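Long-range contacts in cellulase IBT99 (Metagenomes, PDB 6WBT), which probably hydrolyses 6-phospho-alpha-glucosides with the help of NAD and manganese, by the redox mechanism known for family 4 glycoside hydrolases: residues A[200-205]-A[265-270]; A[204-209]-A[259-264]; A[386-391]-A[414-419]. All coordinates share one frame; numbering follows the deposited sequence.

Contact 1 of 3, residues A[200-205]-A[265-270]; sequences NHYGWF and TYWQYY. With MN (manganese (II) ion), chain E; G6P (6-O-phosphono-alpha-D-glucopyranose), chain F.
His201 and Tyr266 stack face to face beside the bound sugar phosphate. Their ring centroids are 3.8 Å apart and the planes are 13° from parallel. The two side chains lie side by side and point the same way. Asn200 OD1 lies over the other face of the imidazole.

All touching residues are buried, so the contact has no solvent side. Its ring-filled part is an aromatic cluster away from the ligand. Trp267 lies between Trp204 and Tyr202, meeting each obliquely, planes at 35°. Tyr202 CZ comes 3.3 Å from Trp267 CH2. The edge of Tyr202 then meets the face of Tyr270, with CE1 over the ring centre and the planes at 83°. Within this aromatic cluster, Trp267 NE1 donates to Gly203 O at 2.7 Å. This bond and the rings on both faces restrain the indole.

At the other end the neighbours are metal and sugar. His201 NE2 binds manganese at 2.1 Å, and Cys171 is a further ligand. His201 ND1 is hydrogen-bonded to Thr111 OG1. Glucose-6-phosphate gives O2 to the metal at 2.6 Å. Its O3 donates to Tyr266 OH at 3.2 Å. The stack therefore couples a metal ligand to a sugar-binding tyrosine, consistent with the metal-assisted chemistry of family 4 glycosidases.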
loop_
_atom_site.group_PDB
_atom_site.type_symbol
_atom_site.label_atom_id
_atom_site.label_comp_id
_atom_site.label_asym_id
_atom_site.label_seq_id
_atom_site.Cartn_x
_atom_site.Cartn_y
_atom_site.Cartn_z
ATOM N N ASN A 200 -20.699 -3.111 8.265
ATOM C CA ASN A 200 -21.959 -3.576 8.830
ATOM C C ASN A 200 -23.050 -2.538 8.594
ATOM O O ASN A 200 -22.885 -1.361 8.927
ATOM C CB ASN A 200 -21.802 -3.861 10.324
ATOM C CG ASN A 200 -23.091 -4.341 10.966
ATOM O OD1 ASN A 200 -23.648 -3.680 11.843
ATOM N ND2 ASN A 200 -23.577 -5.493 10.524
ATOM N N HIS A 201 -24.164 -2.988 8.008
ATOM C CA HIS A 201 -25.254 -2.107 7.586
ATOM C C HIS A 201 -24.752 -1.034 6.623
ATOM O O HIS A 201 -25.212 0.111 6.648
ATOM C CB HIS A 201 -25.957 -1.470 8.790
ATOM C CG HIS A 201 -26.534 -2.464 9.750
ATOM N ND1 HIS A 201 -26.897 -2.130 11.037
ATOM C CD2 HIS A 201 -26.814 -3.781 9.609
ATOM C CE1 HIS A 201 -27.374 -3.200 11.648
ATOM N NE2 HIS A 201 -27.335 -4.215 10.804
ATOM N N TYR A 202 -23.804 -1.409 5.764
ATOM C CA TYR A 202 -23.117 -0.463 4.894
ATOM C C TYR A 202 -22.430 -1.205 3.754
ATOM O O TYR A 202 -21.298 -0.876 3.384
ATOM C CB TYR A 202 -22.099 0.347 5.700
ATOM C CG TYR A 202 -21.847 1.748 5.190
ATOM C CD1 TYR A 202 -22.758 2.766 5.429
ATOM C CD2 TYR A 202 -20.689 2.055 4.486
ATOM C CE1 TYR A 202 -22.533 4.047 4.972
ATOM C CE2 TYR A 202 -20.454 3.336 4.026
ATOM C CZ TYR A 202 -21.380 4.327 4.272
ATOM O OH TYR A 202 -21.153 5.605 3.817
ATOM N N GLY A 203 -23.110 -2.201 3.185
ATOM C CA GLY A 203 -22.496 -3.064 2.193
ATOM C C GLY A 203 -23.254 -3.164 0.887
ATOM O O GLY A 203 -24.230 -2.441 0.662
ATOM N N TRP A 204 -22.795 -4.057 0.011
ATOM C CA TRP A 204 -23.384 -4.236 -1.307
ATOM C C TRP A 204 -23.284 -5.699 -1.713
ATOM O O TRP A 204 -22.311 -6.385 -1.388
ATOM C CB TRP A 204 -22.695 -3.358 -2.361
ATOM C CG TRP A 204 -22.657 -1.902 -2.011
ATOM C CD1 TRP A 204 -21.742 -1.276 -1.215
ATOM C CD2 TRP A 204 -23.568 -0.887 -2.450
ATOM N NE1 TRP A 204 -22.029 0.064 -1.129
ATOM C CE2 TRP A 204 -23.146 0.328 -1.877
ATOM C CE3 TRP A 204 -24.701 -0.888 -3.271
ATOM C CZ2 TRP A 204 -23.813 1.532 -2.101
ATOM C CZ3 TRP A 204 -25.363 0.309 -3.491
ATOM C CH2 TRP A 204 -24.918 1.501 -2.907
ATOM N N PHE A 205 -24.299 -6.167 -2.439
ATOM C CA PHE A 205 -24.330 -7.523 -2.979
ATOM C C PHE A 205 -23.870 -7.470 -4.432
ATOM O O PHE A 205 -24.621 -7.037 -5.313
ATOM C CB PHE A 205 -25.731 -8.122 -2.871
ATOM C CG PHE A 205 -26.194 -8.340 -1.459
ATOM C CD1 PHE A 205 -26.084 -9.587 -0.864
ATOM C CD2 PHE A 205 -26.748 -7.301 -0.728
ATOM C CE1 PHE A 205 -26.514 -9.792 0.434
ATOM C CE2 PHE A 205 -27.179 -7.500 0.571
ATOM C CZ PHE A 205 -27.062 -8.747 1.152
ATOM N N THR A 265 -29.847 -2.946 2.823
ATOM C CA THR A 265 -31.076 -2.250 3.189
ATOM C C THR A 265 -30.785 -0.938 3.914
ATOM O O THR A 265 -31.472 0.067 3.694
ATOM C CB THR A 265 -31.948 -3.173 4.046
ATOM O OG1 THR A 265 -32.647 -4.092 3.197
ATOM C CG2 THR A 265 -32.948 -2.383 4.861
ATOM N N TYR A 266 -29.748 -0.916 4.753
ATOM C CA TYR A 266 -29.482 0.241 5.601
ATOM C C TYR A 266 -28.925 1.444 4.847
ATOM O O TYR A 266 -28.693 2.480 5.480
ATOM C CB TYR A 266 -28.528 -0.149 6.729
ATOM C CG TYR A 266 -29.228 -0.749 7.925
ATOM C CD1 TYR A 266 -29.713 0.058 8.945
ATOM C CD2 TYR A 266 -29.412 -2.121 8.034
ATOM C CE1 TYR A 266 -30.356 -0.482 10.040
ATOM C CE2 TYR A 266 -30.054 -2.670 9.127
ATOM C CZ TYR A 266 -30.525 -1.847 10.126
ATOM O OH TYR A 266 -31.166 -2.389 11.217
ATOM N N TRP A 267 -28.709 1.354 3.532
ATOM C CA TRP A 267 -28.389 2.551 2.762
ATOM C C TRP A 267 -29.560 3.522 2.695
ATOM O O TRP A 267 -29.388 4.646 2.211
ATOM C CB TRP A 267 -27.950 2.174 1.347
ATOM C CG TRP A 267 -26.569 1.610 1.286
ATOM C CD1 TRP A 267 -26.222 0.298 1.142
ATOM C CD2 TRP A 267 -25.341 2.343 1.378
ATOM N NE1 TRP A 267 -24.854 0.169 1.134
ATOM C CE2 TRP A 267 -24.290 1.410 1.278
ATOM C CE3 TRP A 267 -25.029 3.696 1.534
ATOM C CZ2 TRP A 267 -22.952 1.788 1.329
ATOM C CZ3 TRP A 267 -23.700 4.069 1.584
ATOM C CH2 TRP A 267 -22.677 3.118 1.479
ATOM N N GLN A 268 -30.736 3.108 3.171
ATOM C CA GLN A 268 -31.902 3.982 3.204
ATOM C C GLN A 268 -31.652 5.228 4.045
ATOM O O GLN A 268 -32.200 6.297 3.749
ATOM C CB GLN A 268 -33.097 3.197 3.745
ATOM C CG GLN A 268 -34.393 3.966 3.845
ATOM C CD GLN A 268 -35.393 3.270 4.745
ATOM O OE1 GLN A 268 -36.604 3.438 4.598
ATOM N NE2 GLN A 268 -34.890 2.484 5.689
ATOM N N TYR A 269 -30.827 5.119 5.087
ATOM C CA TYR A 269 -30.600 6.229 6.002
ATOM C C TYR A 269 -29.392 7.080 5.634
ATOM O O TYR A 269 -29.338 8.252 6.024
ATOM C CB TYR A 269 -30.431 5.705 7.432
ATOM C CG TYR A 269 -31.488 4.703 7.839
ATOM C CD1 TYR A 269 -31.177 3.357 7.978
ATOM C CD2 TYR A 269 -32.798 5.101 8.070
ATOM C CE1 TYR A 269 -32.140 2.436 8.346
ATOM C CE2 TYR A 269 -33.768 4.187 8.437
ATOM C CZ TYR A 269 -33.433 2.856 8.574
ATOM O OH TYR A 269 -34.395 1.943 8.939
ATOM N N TYR A 270 -28.426 6.526 4.902
ATOM C CA TYR A 270 -27.247 7.284 4.499
ATOM C C TYR A 270 -27.461 8.013 3.177
ATOM O O TYR A 270 -27.181 9.211 3.073
ATOM C CB TYR A 270 -26.032 6.358 4.399
ATOM C CG TYR A 270 -25.541 5.846 5.733
ATOM C CD1 TYR A 270 -24.663 6.597 6.505
ATOM C CD2 TYR A 270 -25.952 4.614 6.222
ATOM C CE1 TYR A 270 -24.210 6.134 7.726
ATOM C CE2 TYR A 270 -25.505 4.144 7.441
ATOM C CZ TYR A 270 -24.635 4.907 8.189
ATOM O OH TYR A 270 -24.185 4.444 9.404
HETATM MN MN MN E . -27.266 -5.927 12.043
HETATM C C1 G6P F . -32.115 -6.590 11.485
HETATM C C2 G6P F . -30.899 -5.697 11.715
HETATM C C3 G6P F . -30.799 -5.274 13.176
HETATM C C4 G6P F . -32.126 -4.699 13.656
HETATM C C5 G6P F . -33.239 -5.700 13.373
HETATM C C6 G6P F . -34.600 -5.220 13.869
HETATM O O1 G6P F . -31.936 -7.829 12.178
HETATM O O2 G6P F . -29.710 -6.402 11.342
HETATM O O3 G6P F . -29.766 -4.294 13.322
HETATM O O4 G6P F . -32.059 -4.429 15.060
HETATM O O5 G6P F . -33.295 -5.946 11.967
HETATM O O6 G6P F . -34.477 -4.003 14.602
HETATM P P G6P F . -35.709 -3.486 15.500
HETATM O O1P G6P F . -35.727 -1.994 15.278
HETATM O O2P G6P F . -35.356 -3.918 16.902
HETATM O O3P G6P F . -36.900 -4.211 14.919
#

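Contact 2 of 3, residues A[204-209]-A[259-264]; sequences WFTHVR and TDYLPN
Phe205 and Leu262 form an antiparallel hydrogen-bonded pair, with Phe205 N to Leu262 O at 2.8 Å and Leu262 N to Phe205 O at 3.0 Å. Trp204 and Pro263 make the neighbouring non-hydrogen-bonded pair. These two bridges make a short antiparallel strand pair. It attaches strand 262-263 to the long strand 202-210 in a four-stranded antiparallel sheet of the C-terminal domain. Strand 202-210 also pairs with strand 192-197.

The side chains divide between the two faces of the sheet. Phe205 and Leu262 share one face, where their CB atoms are 4.0 Å apart. Phe205 has CG beside its backbone N (chi1 -66°), which brings the ring edge to the acceptor of that N-H: Phe205 CD2 is 3.4 Å from Leu262 O, near the ring plane. Helix 173-184 packs on this phenyl through Pro174, Ile177 and Met181.

Trp204 and Pro263 lie on the other face. The benzo side of the indole rests obliquely on the proline, with Trp204 CZ3 at 3.5 Å from Pro263 CB. Tyr261 CD2 touches Trp204 CB at 3.8 Å, and the two side chains are at about a right angle.

Asn264 ends the segment. Its OD1 caps the backbone N of Tyr266, and its ND2 bonds to Tyr196 OH. At the more exposed end, Tyr261 and Thr206 run side by side. The Thr206 methyl makes a CH-pi contact: CG2 sits 3.7 Å from the Tyr261 ring centroid, 14° off the ring normal, and Asp260 CB lies over the opposite face.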
loop_
_atom_site.group_PDB
_atom_site.type_symbol
_atom_site.label_atom_id
_atom_site.label_comp_id
_atom_site.label_asym_id
_atom_site.label_seq_id
_atom_site.Cartn_x
_atom_site.Cartn_y
_atom_site.Cartn_z
ATOM N N TRP A 204 -22.795 -4.057 0.011
ATOM C CA TRP A 204 -23.384 -4.236 -1.307
ATOM C C TRP A 204 -23.284 -5.699 -1.713
ATOM O O TRP A 204 -22.311 -6.385 -1.388
ATOM C CB TRP A 204 -22.695 -3.358 -2.361
ATOM C CG TRP A 204 -22.657 -1.902 -2.011
ATOM C CD1 TRP A 204 -21.742 -1.276 -1.215
ATOM C CD2 TRP A 204 -23.568 -0.887 -2.450
ATOM N NE1 TRP A 204 -22.029 0.064 -1.129
ATOM C CE2 TRP A 204 -23.146 0.328 -1.877
ATOM C CE3 TRP A 204 -24.701 -0.888 -3.271
ATOM C CZ2 TRP A 204 -23.813 1.532 -2.101
ATOM C CZ3 TRP A 204 -25.363 0.309 -3.491
ATOM C CH2 TRP A 204 -24.918 1.501 -2.907
ATOM N N PHE A 205 -24.299 -6.167 -2.439
ATOM C CA PHE A 205 -24.330 -7.523 -2.979
ATOM C C PHE A 205 -23.870 -7.470 -4.432
ATOM O O PHE A 205 -24.621 -7.037 -5.313
ATOM C CB PHE A 205 -25.731 -8.122 -2.871
ATOM C CG PHE A 205 -26.194 -8.340 -1.459
ATOM C CD1 PHE A 205 -26.084 -9.587 -0.864
ATOM C CD2 PHE A 205 -26.748 -7.301 -0.728
ATOM C CE1 PHE A 205 -26.514 -9.792 0.434
ATOM C CE2 PHE A 205 -27.179 -7.500 0.571
ATOM C CZ PHE A 205 -27.062 -8.747 1.152
ATOM N N THR A 206 -22.638 -7.919 -4.685
ATOM C CA THR A 206 -22.088 -7.838 -6.035
ATOM C C THR A 206 -22.655 -8.923 -6.946
ATOM O O THR A 206 -22.994 -8.650 -8.102
ATOM C CB THR A 206 -20.561 -7.925 -5.993
ATOM O OG1 THR A 206 -20.166 -9.166 -5.397
ATOM C CG2 THR A 206 -19.988 -6.776 -5.181
ATOM N N HIS A 207 -22.761 -10.154 -6.448
ATOM C CA HIS A 207 -23.323 -11.259 -7.210
ATOM C C HIS A 207 -24.167 -12.125 -6.289
ATOM O O HIS A 207 -23.810 -12.335 -5.127
ATOM C CB HIS A 207 -22.230 -12.116 -7.865
ATOM C CG HIS A 207 -21.444 -11.397 -8.917
ATOM N ND1 HIS A 207 -20.162 -10.937 -8.703
ATOM C CD2 HIS A 207 -21.757 -11.061 -10.191
ATOM C CE1 HIS A 207 -19.719 -10.350 -9.800
ATOM N NE2 HIS A 207 -20.668 -10.410 -10.718
ATOM N N VAL A 208 -25.291 -12.616 -6.808
ATOM C CA VAL A 208 -26.172 -13.527 -6.086
ATOM C C VAL A 208 -26.512 -14.687 -7.010
ATOM O O VAL A 208 -26.792 -14.484 -8.196
ATOM C CB VAL A 208 -27.461 -12.828 -5.599
ATOM C CG1 VAL A 208 -28.310 -13.789 -4.779
ATOM C CG2 VAL A 208 -27.126 -11.585 -4.789
ATOM N N ARG A 209 -26.487 -15.904 -6.469
ATOM C CA ARG A 209 -26.719 -17.097 -7.268
ATOM C C ARG A 209 -27.567 -18.092 -6.491
ATOM O O ARG A 209 -27.346 -18.315 -5.298
ATOM C CB ARG A 209 -25.390 -17.744 -7.692
ATOM C CG ARG A 209 -24.386 -17.890 -6.562
ATOM C CD ARG A 209 -22.996 -18.220 -7.080
ATOM N NE ARG A 209 -21.991 -18.114 -6.026
ATOM C CZ ARG A 209 -21.345 -16.992 -5.723
ATOM N NH1 ARG A 209 -20.448 -16.984 -4.747
ATOM N NH2 ARG A 209 -21.597 -15.878 -6.395
ATOM N N THR A 259 -26.524 1.133 -10.416
ATOM C CA THR A 259 -26.911 -0.129 -11.031
ATOM C C THR A 259 -25.827 -1.199 -10.962
ATOM O O THR A 259 -25.978 -2.256 -11.581
ATOM C CB THR A 259 -27.306 0.103 -12.491
ATOM O OG1 THR A 259 -26.172 0.589 -13.221
ATOM C CG2 THR A 259 -28.431 1.123 -12.579
ATOM N N ASP A 260 -24.740 -0.956 -10.228
ATOM C CA ASP A 260 -23.672 -1.948 -10.151
ATOM C C ASP A 260 -24.095 -3.150 -9.315
ATOM O O ASP A 260 -24.083 -4.290 -9.792
ATOM C CB ASP A 260 -22.402 -1.313 -9.579
ATOM C CG ASP A 260 -21.762 -0.324 -10.531
ATOM O OD1 ASP A 260 -21.663 -0.633 -11.737
ATOM O OD2 ASP A 260 -21.358 0.765 -10.072
ATOM N N TYR A 261 -24.472 -2.914 -8.061
ATOM C CA TYR A 261 -24.752 -3.981 -7.113
ATOM C C TYR A 261 -26.143 -3.796 -6.519
ATOM O O TYR A 261 -26.767 -2.740 -6.648
ATOM C CB TYR A 261 -23.705 -4.014 -5.990
ATOM C CG TYR A 261 -22.278 -3.858 -6.468
ATOM C CD1 TYR A 261 -21.783 -4.629 -7.511
ATOM C CD2 TYR A 261 -21.429 -2.930 -5.880
ATOM C CE1 TYR A 261 -20.481 -4.486 -7.952
ATOM C CE2 TYR A 261 -20.125 -2.778 -6.314
ATOM C CZ TYR A 261 -19.657 -3.558 -7.350
ATOM O OH TYR A 261 -18.360 -3.411 -7.784
ATOM N N LEU A 262 -26.623 -4.848 -5.865
ATOM C CA LEU A 262 -27.848 -4.758 -5.081
ATOM C C LEU A 262 -27.515 -4.209 -3.700
ATOM O O LEU A 262 -26.696 -4.803 -2.990
ATOM C CB LEU A 262 -28.513 -6.122 -4.965
ATOM C CG LEU A 262 -29.246 -6.596 -6.221
ATOM C CD1 LEU A 262 -29.651 -8.054 -6.094
ATOM C CD2 LEU A 262 -30.464 -5.720 -6.473
ATOM N N PRO A 263 -28.116 -3.099 -3.282
ATOM C CA PRO A 263 -27.657 -2.421 -2.070
ATOM C C PRO A 263 -28.115 -3.109 -0.796
ATOM O O PRO A 263 -29.128 -3.810 -0.760
ATOM C CB PRO A 263 -28.293 -1.032 -2.191
ATOM C CG PRO A 263 -29.554 -1.285 -2.945
ATOM C CD PRO A 263 -29.239 -2.392 -3.922
ATOM N N ASN A 264 -27.339 -2.893 0.263
ATOM C CA ASN A 264 -27.788 -3.260 1.595
ATOM C C ASN A 264 -28.970 -2.384 1.991
ATOM O O ASN A 264 -29.095 -1.235 1.557
ATOM C CB ASN A 264 -26.649 -3.117 2.606
ATOM C CG ASN A 264 -26.986 -3.713 3.964
ATOM O OD1 ASN A 264 -28.011 -3.388 4.565
ATOM N ND2 ASN A 264 -26.122 -4.594 4.452
#

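Contact 3 of 3, residues A[386-391]-A[414-419]; sequences IEQQDA and MNRTIP
Gln388 carries this contact by reaching from its helix to the backbone of Met414 and the side chain of Arg416. Residues 386-391 belong to helix 380-402. Residues 414-419 lead from helix 405-414 toward helix 421-434.

The hydrogen bonds use both ends of one amide. Gln388 is fully extended, with CG anti to the backbone N (chi1 179°) and CD anti to CA, and this carries the amide across to the loop. Gln388 NE2 donates to Met414 O at 2.6 Å. The bond is nearly straight, and the acceptor lies close to the amide plane. Gln388 OE1 accepts from Arg416 NH1 at 2.9 Å. Here the donor angle is more bent, and the amide and guanidinium planes are 68° apart. The two bonds together hold the amide against rotation about its last torsion. Arg416 also uses NH2, which bonds to Thr413 O of a neighbouring subunit. The Arg416 CG methylene lies against the same amide, 3.3 Å from Gln388 NE2.

A local turn shapes the loop. Asn415 OD1 accepts from the backbone N of Thr417 at 2.8 Å, making an Asx turn. Asn415 ND2 also lies near Gln389 OE1, but the angle is too poor for a hydrogen bond.

Apolar contacts come from Met414, modelled as selenomethionine. Bends at chi2 and chi3 bring its end against the helix. Met414 SE lies 3.9 Å from Gln388 CG, and Met414 CE is 4.3 Å from Ala391 CB.

The contact lies at a subunit interface: Gln388 packs on Gln388 of the neighbouring copy, and Met414 on its Phe381. Within the chain, Gln389 and Arg416 both touch Tyr202 of strand 202-210, so the helix and the loop meet that strand together.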
loop_
_atom_site.group_PDB
_atom_site.type_symbol
_atom_site.label_atom_id
_atom_site.label_comp_id
_atom_site.label_asym_id
_atom_site.label_seq_id
_atom_site.Cartn_x
_atom_site.Cartn_y
_atom_site.Cartn_z
ATOM N N ILE A 386 -17.116 4.032 2.003
ATOM C CA ILE A 386 -16.604 3.265 3.133
ATOM C C ILE A 386 -15.499 4.032 3.851
ATOM O O ILE A 386 -15.379 3.952 5.079
ATOM C CB ILE A 386 -16.125 1.879 2.659
ATOM C CG1 ILE A 386 -17.300 1.079 2.091
ATOM C CG2 ILE A 386 -15.474 1.110 3.798
ATOM C CD1 ILE A 386 -16.905 -0.265 1.518
ATOM N N GLU A 387 -14.688 4.794 3.111
ATOM C CA GLU A 387 -13.623 5.569 3.741
ATOM C C GLU A 387 -14.186 6.606 4.705
ATOM O O GLU A 387 -13.594 6.872 5.758
ATOM C CB GLU A 387 -12.758 6.248 2.677
ATOM C CG GLU A 387 -11.805 5.318 1.936
ATOM C CD GLU A 387 -10.614 4.892 2.775
ATOM O OE1 GLU A 387 -10.476 5.376 3.918
ATOM O OE2 GLU A 387 -9.809 4.071 2.285
ATOM N N GLN A 388 -15.331 7.202 4.366
ATOM C CA GLN A 388 -15.933 8.197 5.247
ATOM C C GLN A 388 -16.458 7.554 6.524
ATOM O O GLN A 388 -16.207 8.048 7.630
ATOM C CB GLN A 388 -17.052 8.939 4.516
ATOM C CG GLN A 388 -17.754 9.985 5.366
ATOM C CD GLN A 388 -18.831 10.729 4.604
ATOM O OE1 GLN A 388 -19.083 10.450 3.432
ATOM N NE2 GLN A 388 -19.473 11.682 5.267
ATOM N N GLN A 389 -17.191 6.445 6.391
ATOM C CA GLN A 389 -17.744 5.779 7.567
ATOM C C GLN A 389 -16.649 5.144 8.414
ATOM O O GLN A 389 -16.715 5.182 9.649
ATOM C CB GLN A 389 -18.770 4.730 7.142
ATOM C CG GLN A 389 -20.213 5.145 7.375
ATOM C CD GLN A 389 -20.592 5.141 8.842
ATOM O OE1 GLN A 389 -20.613 6.186 9.492
ATOM N NE2 GLN A 389 -20.898 3.963 9.372
ATOM N N ASP A 390 -15.638 4.552 7.774
ATOM C CA ASP A 390 -14.549 3.939 8.528
ATOM C C ASP A 390 -13.785 4.984 9.332
ATOM O O ASP A 390 -13.361 4.721 10.463
ATOM C CB ASP A 390 -13.608 3.191 7.586
ATOM C CG ASP A 390 -12.682 2.243 8.321
ATOM O OD1 ASP A 390 -13.175 1.229 8.855
ATOM O OD2 ASP A 390 -11.463 2.512 8.363
ATOM N N ALA A 391 -13.598 6.177 8.762
ATOM C CA ALA A 391 -13.012 7.270 9.526
ATOM C C ALA A 391 -13.955 7.725 10.633
ATOM O O ALA A 391 -13.515 8.015 11.751
ATOM C CB ALA A 391 -12.666 8.435 8.600
HETATM N N MSE A 414 -18.226 13.788 10.715
HETATM C CA MSE A 414 -17.901 12.946 9.568
HETATM C C MSE A 414 -19.118 12.216 8.996
HETATM O O MSE A 414 -19.185 11.956 7.794
HETATM C CB MSE A 414 -16.829 11.924 9.961
HETATM C CG MSE A 414 -16.347 11.045 8.820
HETATM SE SE MSE A 414 -15.274 12.016 7.519
HETATM C CE MSE A 414 -13.805 12.532 8.692
ATOM N N ASN A 415 -20.077 11.896 9.863
ATOM C CA ASN A 415 -21.205 11.065 9.461
ATOM C C ASN A 415 -22.049 11.761 8.400
ATOM O O ASN A 415 -22.219 12.984 8.416
ATOM C CB ASN A 415 -22.066 10.722 10.678
ATOM C CG ASN A 415 -22.994 9.552 10.421
ATOM O OD1 ASN A 415 -24.077 9.714 9.860
ATOM N ND2 ASN A 415 -22.574 8.362 10.836
ATOM N N ARG A 416 -22.584 10.965 7.469
ATOM C CA ARG A 416 -23.376 11.523 6.376
ATOM C C ARG A 416 -24.734 12.017 6.856
ATOM O O ARG A 416 -25.298 12.943 6.260
ATOM C CB ARG A 416 -23.556 10.483 5.269
ATOM C CG ARG A 416 -22.256 9.972 4.670
ATOM C CD ARG A 416 -22.514 9.070 3.474
ATOM N NE ARG A 416 -23.165 9.787 2.381
ATOM C CZ ARG A 416 -22.514 10.447 1.428
ATOM N NH1 ARG A 416 -21.188 10.483 1.432
ATOM N NH2 ARG A 416 -23.187 11.071 0.471
ATOM N N THR A 417 -25.278 11.413 7.915
ATOM C CA THR A 417 -26.574 11.846 8.430
ATOM C C THR A 417 -26.507 13.268 8.972
ATOM O O THR A 417 -27.445 14.054 8.790
ATOM C CB THR A 417 -27.057 10.878 9.513
ATOM O OG1 THR A 417 -27.255 9.578 8.943
ATOM C CG2 THR A 417 -28.362 11.361 10.129
ATOM N N ILE A 418 -25.405 13.620 9.624
ATOM C CA ILE A 418 -25.233 14.953 10.196
ATOM C C ILE A 418 -24.905 15.930 9.075
ATOM O O ILE A 418 -23.918 15.733 8.351
ATOM C CB ILE A 418 -24.144 14.957 11.279
ATOM C CG1 ILE A 418 -24.303 13.743 12.196
ATOM C CG2 ILE A 418 -24.205 16.243 12.086
ATOM C CD1 ILE A 418 -25.633 13.681 12.907
ATOM N N PRO A 419 -25.695 16.991 8.892
ATOM C CA PRO A 419 -25.444 17.886 7.750
ATOM C C PRO A 419 -24.226 18.776 7.933
ATOM O O PRO A 419 -23.455 18.957 6.983
ATOM C CB PRO A 419 -26.740 18.700 7.660
ATOM C CG PRO A 419 -27.267 18.713 9.059
ATOM C CD PRO A 419 -26.891 17.384 9.659
#

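All three contacts lie in the C-terminal domain and are largely buried. Contact 1 is nearest the centre of the chain and contributes to the metal and sugar sites. Contacts 2 and 3 both lie farther out, and both touch the second subunit, contact 3 more extensively. Contacts 1 and 2 share Trp204 and Phe205 on strand 202-210. Their second segments are consecutive, and a probable hydrogen bond from Asn264 N to Gly203 O joins them. Contact 3 touches contact 1 where Tyr202 meets Gln389, but it does not touch contact 2. The chemistry changes accordingly: rings and metal in contact 1, strand pairing in contact 2, and amide and guanidinium bonds in contact 3.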